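Local coordinates for Lmo2349 protein (Listeria monocytogenes, PDB 4GVO), which probably captures L-cystine or related amino acids outside the cell and delivers them to an ABC transporter for uptake, at residues T17-V22 with A74-K79; V13-Q18 with Y34-V39. One frame throughout, in Å; residues are numbered along the deposited sequence. Where two conformers were deposited one is given.

Both contacts are buried, and they start from the same run of chain: V13-Q18 and T17-V22 overlap, sharing T17 and Q18. Their places in the fold differ. Contact 1 lies near the centre of the molecule, at the ligand pocket, where two loop-rich segments meet through aromatic rings, a glutamine stem and a water. Contact 2, its centre about 7 Å from that of contact 1, lies farther from the centre of the chain, within one lobe, and packs a strand of the central sheet against helix 34-39 through aliphatic side chains. Hydrogen bonds tie the loop 74-79 of contact 1 to both the strand and the helix of contact 2: A74 O with T15 OG1 and Q76 NE2 with D35 OD1.

Contact 1. Residues T17-V22 with A74-K79; sequences TQFPNV and AHQMEK. With HIS (histidine), chain E.
The ring of F19 meets H75 at its edge: H75 CE1 lies near the phenyl plane, 3.8 Å from F19 CD2, and the two ring planes are inclined at 44°. One phenyl face is covered from within its own segment by V22 CG2, which stands 3.6 Å above the plane and over the ring centre. The imidazole of H75 has water 1 in plane at its edge; the water is 2.8 Å from H75 NE2 and accepts the backbone N of Q18 at 3.0 Å, bridging the two segments. With CG anti to the backbone N (chi1 -161°), F19 turns its ring toward the bound histidine, whose imidazole approaches obliquely.

This is the pocket of a family 3 solute-binding protein, seen here with histidine and with s-oxy cysteine. F19 lies in the weakly bonded strand 18-19, where it and Q18 both face C23, a classic beta bulge.

Q76 offers its aliphatic stem: CG rests 3.6 Å from V22 CG1 and also touches F19 obliquely, while the bent chain carries the amide to hydrogen bonds with D35 and N95. Further along, main chain and carboxylate together receive the ligand. The N-H of E78 gives the histidine O a nearly straight bond of 2.8 Å (174°), and the ligand's amino N is closely approached by Q76 O at 2.6 Å and E78 OE2 at 2.7 Å.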
loop_
_atom_site.group_PDB
_atom_site.type_symbol
_atom_site.label_atom_id
_atom_site.label_comp_id
_atom_site.label_asym_id
_atom_site.label_seq_id
_atom_site.Cartn_x
_atom_site.Cartn_y
_atom_site.Cartn_z
ATOM N N THR A 17 -5.065 -9.678 -2.740
ATOM C CA THR A 17 -5.478 -9.853 -4.127
ATOM C C THR A 17 -6.295 -8.683 -4.644
ATOM O O THR A 17 -6.766 -8.732 -5.790
ATOM C CB THR A 17 -6.323 -11.135 -4.314
ATOM O OG1 THR A 17 -7.555 -11.017 -3.578
ATOM C CG2 THR A 17 -5.513 -12.373 -3.855
ATOM N N GLN A 18 -6.380 -7.588 -3.879
ATOM C CA GLN A 18 -7.306 -6.509 -4.201
ATOM C C GLN A 18 -6.606 -5.181 -4.390
ATOM O O GLN A 18 -7.205 -4.126 -4.188
ATOM C CB GLN A 18 -8.365 -6.377 -3.115
ATOM C CG GLN A 18 -9.150 -7.660 -2.889
ATOM C CD GLN A 18 -9.999 -8.039 -4.072
ATOM O OE1 GLN A 18 -10.822 -7.240 -4.519
ATOM N NE2 GLN A 18 -9.809 -9.259 -4.596
ATOM N N PHE A 19 -5.344 -5.220 -4.823
ATOM C CA PHE A 19 -4.610 -3.998 -5.189
ATOM C C PHE A 19 -4.153 -4.134 -6.632
ATOM O O PHE A 19 -3.113 -4.757 -6.938
ATOM C CB PHE A 19 -3.463 -3.726 -4.239
ATOM C CG PHE A 19 -2.938 -2.297 -4.244
ATOM C CD1 PHE A 19 -3.063 -1.463 -5.332
ATOM C CD2 PHE A 19 -2.218 -1.813 -3.128
ATOM C CE1 PHE A 19 -2.553 -0.177 -5.298
ATOM C CE2 PHE A 19 -1.673 -0.533 -3.124
ATOM C CZ PHE A 19 -1.871 0.290 -4.209
ATOM N N PRO A 20 -4.931 -3.566 -7.567
ATOM C CA PRO A 20 -4.569 -3.722 -8.975
ATOM C C PRO A 20 -3.142 -3.295 -9.270
ATOM O O PRO A 20 -2.673 -2.278 -8.750
ATOM C CB PRO A 20 -5.617 -2.818 -9.698
ATOM C CG PRO A 20 -6.833 -2.900 -8.808
ATOM C CD PRO A 20 -6.215 -2.823 -7.419
ATOM N N ASN A 21 -2.453 -4.100 -10.073
ATOM C CA ASN A 21 -1.076 -3.898 -10.424
ATOM C C ASN A 21 -0.049 -4.061 -9.317
ATOM O O ASN A 21 1.154 -3.880 -9.566
ATOM C CB ASN A 21 -0.838 -2.632 -11.240
ATOM C CG ASN A 21 -1.020 -2.872 -12.744
ATOM O OD1 ASN A 21 -1.769 -3.736 -13.152
ATOM N ND2 ASN A 21 -0.402 -2.041 -13.545
ATOM N N VAL A 22 -0.503 -4.434 -8.133
ATOM C CA VAL A 22 0.373 -4.574 -6.948
ATOM C C VAL A 22 0.314 -5.995 -6.394
ATOM O O VAL A 22 1.332 -6.658 -6.222
ATOM C CB VAL A 22 0.024 -3.524 -5.897
ATOM C CG1 VAL A 22 0.630 -3.874 -4.542
ATOM C CG2 VAL A 22 0.423 -2.131 -6.395
ATOM N N ALA A 74 4.023 -8.343 2.293
ATOM C CA ALA A 74 4.280 -7.505 1.096
ATOM C C ALA A 74 2.971 -6.956 0.584
ATOM O O ALA A 74 2.189 -7.707 0.019
ATOM C CB ALA A 74 4.941 -8.352 0.006
ATOM N N HIS A 75 2.676 -5.692 0.874
ATOM C CA HIS A 75 1.467 -5.063 0.423
ATOM C C HIS A 75 1.616 -3.562 0.445
ATOM O O HIS A 75 0.833 -2.865 1.083
ATOM C CB HIS A 75 0.270 -5.503 1.303
ATOM C CG HIS A 75 -1.092 -5.253 0.682
ATOM N ND1 HIS A 75 -1.584 -4.005 0.407
ATOM C CD2 HIS A 75 -2.076 -6.155 0.277
ATOM C CE1 HIS A 75 -2.813 -4.137 -0.164
ATOM N NE2 HIS A 75 -3.126 -5.429 -0.212
ATOM N N GLN A 76 2.656 -3.057 -0.200
ATOM C CA GLN A 76 2.907 -1.607 -0.221
ATOM C C GLN A 76 2.907 -1.022 1.193
ATOM O O GLN A 76 2.312 0.042 1.448
ATOM C CB GLN A 76 1.923 -0.909 -1.130
ATOM C CG GLN A 76 2.166 -1.198 -2.609
ATOM C CD GLN A 76 3.421 -0.528 -3.120
ATOM O OE1 GLN A 76 3.578 0.684 -2.980
ATOM N NE2 GLN A 76 4.329 -1.321 -3.681
ATOM N N MET A 77 3.560 -1.709 2.138
ATOM C CA MET A 77 3.446 -1.297 3.542
ATOM C C MET A 77 4.355 -0.105 3.860
ATOM O O MET A 77 5.586 -0.185 3.768
ATOM C CB MET A 77 3.787 -2.457 4.501
ATOM C CG MET A 77 2.870 -3.671 4.313
ATOM S SD MET A 77 1.123 -3.348 4.550
ATOM C CE MET A 77 1.032 -3.363 6.342
ATOM N N GLU A 78 3.702 0.981 4.283
ATOM C CA GLU A 78 4.360 2.191 4.713
ATOM C C GLU A 78 4.997 2.041 6.063
ATOM O O GLU A 78 4.383 1.521 6.999
ATOM C CB GLU A 78 3.319 3.308 4.754
ATOM C CG GLU A 78 2.822 3.751 3.380
ATOM C CD GLU A 78 1.506 4.543 3.500
ATOM O OE1 GLU A 78 1.538 5.660 4.076
ATOM O OE2 GLU A 78 0.448 4.052 3.066
ATOM N N LYS A 79 6.219 2.557 6.217
ATOM C CA LYS A 79 6.846 2.584 7.511
ATOM C C LYS A 79 6.197 3.642 8.388
ATOM O O LYS A 79 6.011 4.763 7.967
ATOM C CB LYS A 79 8.339 2.812 7.404
ATOM C CG LYS A 79 9.034 2.729 8.758
ATOM C CD LYS A 79 10.442 3.269 8.733
ATOM C CE LYS A 79 11.366 2.366 7.979
ATOM N NZ LYS A 79 12.665 3.068 7.831
HETATM N N HIS E . 0.224 1.596 1.901
HETATM C CA HIS E . -0.808 1.023 2.819
HETATM C C HIS E . -0.336 0.908 4.230
HETATM O O HIS E . 0.872 1.062 4.467
HETATM C CB HIS E . -1.254 -0.340 2.320
HETATM C CG HIS E . -2.359 -0.247 1.312
HETATM N ND1 HIS E . -2.178 0.362 0.131
HETATM C CD2 HIS E . -3.718 -0.641 1.355
HETATM C CE1 HIS E . -3.352 0.349 -0.550
HETATM N NE2 HIS E . -4.266 -0.287 0.197
HETATM O OXT HIS E . -1.163 0.674 5.141
HETATM O O HOH W 1 -5.486 -6.428 -1.298
#

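Contact 2. Residues V13-Q18 with Y34-V39; sequences VGTGTQ and YDVELV
V13 and V39 reach toward each other tip to tip, with V13 CG2 4.0 Å from V39 CG1. The torsions explain which methyls meet: V39 CG1 is anti to its own backbone N (chi1 169°), whereas V13 presents the branch that lies beside its N. Two residues along the strand and one turn back along the helix, T15 CG2 faces V36 CG2 at 4.3 Å, a looser approach. Alternate strand residues are thus matched to helix positions three apart, and the backbones stay well separated, with 7.9 Å between T15 CA and V36 CA. F53 of strand 49-55 touches V13, V36 and V39, and L31 fills in beside T15 and V36.

The polar groups take a different route. T15 directs its methyl at the helix and its hydroxyl to the loop after strand 72-73, where T15 OG1 is hydrogen-bonded to A74 O. D35, at the start of the helix, uses OD2 for a hydrogen bond with Y94 OH.

Backbone bonding sets the frame. V39 N bonds to D35 O at 3.0 Å within the helix, and strand 9-15 pairs in parallel with 49-55 and with 72-73. Since helix 34-44 lies between 9-15 and 49-55 in the chain, the contact is part of a beta-alpha-beta crossover, with a small antiparallel sheet inserted ahead of the helix.

Between strand and helix the chemistry is therefore purely apolar, methyl on methyl, so shape and burial hold the two together while the directional bonds of T15, D35 and the backbone run to other partners.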
loop_
_atom_site.group_PDB
_atom_site.type_symbol
_atom_site.label_atom_id
_atom_site.label_comp_id
_atom_site.label_asym_id
_atom_site.label_seq_id
_atom_site.Cartn_x
_atom_site.Cartn_y
_atom_site.Cartn_z
ATOM N N VAL A 13 4.910 -15.576 2.671
ATOM C CA VAL A 13 4.672 -14.153 2.437
ATOM C C VAL A 13 3.188 -13.873 2.385
ATOM O O VAL A 13 2.484 -14.359 1.494
ATOM C CB VAL A 13 5.325 -13.728 1.090
ATOM C CG1 VAL A 13 5.166 -12.227 0.857
ATOM C CG2 VAL A 13 6.802 -14.139 1.034
ATOM N N GLY A 14 2.690 -13.074 3.318
ATOM C CA GLY A 14 1.337 -12.618 3.251
ATOM C C GLY A 14 1.191 -11.479 2.269
ATOM O O GLY A 14 1.975 -10.534 2.295
ATOM N N THR A 15 0.176 -11.577 1.431
ATOM C CA THR A 15 -0.194 -10.503 0.539
ATOM C C THR A 15 -1.679 -10.529 0.271
ATOM O O THR A 15 -2.395 -11.397 0.789
ATOM C CB THR A 15 0.668 -10.555 -0.744
ATOM O OG1 THR A 15 0.548 -9.307 -1.456
ATOM C CG2 THR A 15 0.284 -11.716 -1.670
ATOM N N GLY A 16 -2.152 -9.582 -0.522
ATOM C CA GLY A 16 -3.558 -9.480 -0.886
ATOM C C GLY A 16 -3.813 -9.854 -2.345
ATOM O O GLY A 16 -2.919 -10.298 -3.084
ATOM N N THR A 17 -5.065 -9.678 -2.740
ATOM C CA THR A 17 -5.478 -9.853 -4.127
ATOM C C THR A 17 -6.295 -8.683 -4.644
ATOM O O THR A 17 -6.766 -8.732 -5.790
ATOM C CB THR A 17 -6.323 -11.135 -4.314
ATOM O OG1 THR A 17 -7.555 -11.017 -3.578
ATOM C CG2 THR A 17 -5.513 -12.373 -3.855
ATOM N N GLN A 18 -6.380 -7.588 -3.879
ATOM C CA GLN A 18 -7.306 -6.509 -4.201
ATOM C C GLN A 18 -6.606 -5.181 -4.390
ATOM O O GLN A 18 -7.205 -4.126 -4.188
ATOM C CB GLN A 18 -8.365 -6.377 -3.115
ATOM C CG GLN A 18 -9.150 -7.660 -2.889
ATOM C CD GLN A 18 -9.999 -8.039 -4.072
ATOM O OE1 GLN A 18 -10.822 -7.240 -4.519
ATOM N NE2 GLN A 18 -9.809 -9.259 -4.596
ATOM N N TYR A 34 3.183 -5.791 -8.915
ATOM C CA TYR A 34 4.505 -5.312 -8.510
ATOM C C TYR A 34 5.071 -6.044 -7.288
ATOM O O TYR A 34 6.172 -6.513 -7.309
ATOM C CB TYR A 34 4.369 -3.819 -8.184
ATOM C CG TYR A 34 5.660 -3.089 -7.901
ATOM C CD1 TYR A 34 6.719 -3.070 -8.807
ATOM C CD2 TYR A 34 5.824 -2.401 -6.724
ATOM C CE1 TYR A 34 7.868 -2.392 -8.514
ATOM C CE2 TYR A 34 6.990 -1.675 -6.446
ATOM C CZ TYR A 34 8.012 -1.684 -7.335
ATOM O OH TYR A 34 9.208 -1.001 -7.115
ATOM N N ASP A 35 4.319 -6.115 -6.195
ATOM C CA ASP A 35 4.860 -6.666 -4.960
ATOM C C ASP A 35 5.109 -8.159 -5.109
ATOM O O ASP A 35 6.131 -8.681 -4.620
ATOM C CB ASP A 35 3.941 -6.390 -3.790
ATOM C CG ASP A 35 4.027 -4.965 -3.266
ATOM O OD1 ASP A 35 3.978 -4.026 -4.096
ATOM O OD2 ASP A 35 4.051 -4.785 -2.001
ATOM N N VAL A 36 4.174 -8.840 -5.752
ATOM C CA VAL A 36 4.295 -10.272 -5.982
ATOM C C VAL A 36 5.488 -10.589 -6.854
ATOM O O VAL A 36 6.310 -11.464 -6.501
ATOM C CB VAL A 36 3.000 -10.818 -6.550
ATOM C CG1 VAL A 36 3.151 -12.296 -6.985
ATOM C CG2 VAL A 36 1.879 -10.608 -5.537
ATOM N N GLU A 37 5.619 -9.871 -7.974
ATOM C CA GLU A 37 6.732 -10.101 -8.870
ATOM C C GLU A 37 8.070 -9.720 -8.240
ATOM O O GLU A 37 9.085 -10.395 -8.468
ATOM C CB GLU A 37 6.502 -9.417 -10.213
ATOM C CG GLU A 37 5.271 -9.985 -10.927
ATOM C CD GLU A 37 5.309 -11.465 -11.274
ATOM O OE1 GLU A 37 6.412 -12.048 -11.398
ATOM O OE2 GLU A 37 4.223 -12.056 -11.481
ATOM N N LEU A 38 8.088 -8.675 -7.406
ATOM C CA LEU A 38 9.324 -8.340 -6.688
ATOM C C LEU A 38 9.735 -9.479 -5.752
ATOM O O LEU A 38 10.887 -9.840 -5.699
ATOM C CB LEU A 38 9.204 -7.013 -5.927
ATOM C CG LEU A 38 10.453 -6.564 -5.185
ATOM C CD1 LEU A 38 11.644 -6.411 -6.117
ATOM C CD2 LEU A 38 10.114 -5.273 -4.476
ATOM N N VAL A 39 8.809 -10.014 -4.974
ATOM C CA VAL A 39 9.102 -11.134 -4.088
ATOM C C VAL A 39 9.638 -12.326 -4.893
ATOM O O VAL A 39 10.563 -13.012 -4.472
ATOM C CB VAL A 39 7.879 -11.515 -3.226
ATOM C CG1 VAL A 39 8.127 -12.842 -2.527
ATOM C CG2 VAL A 39 7.596 -10.414 -2.225
#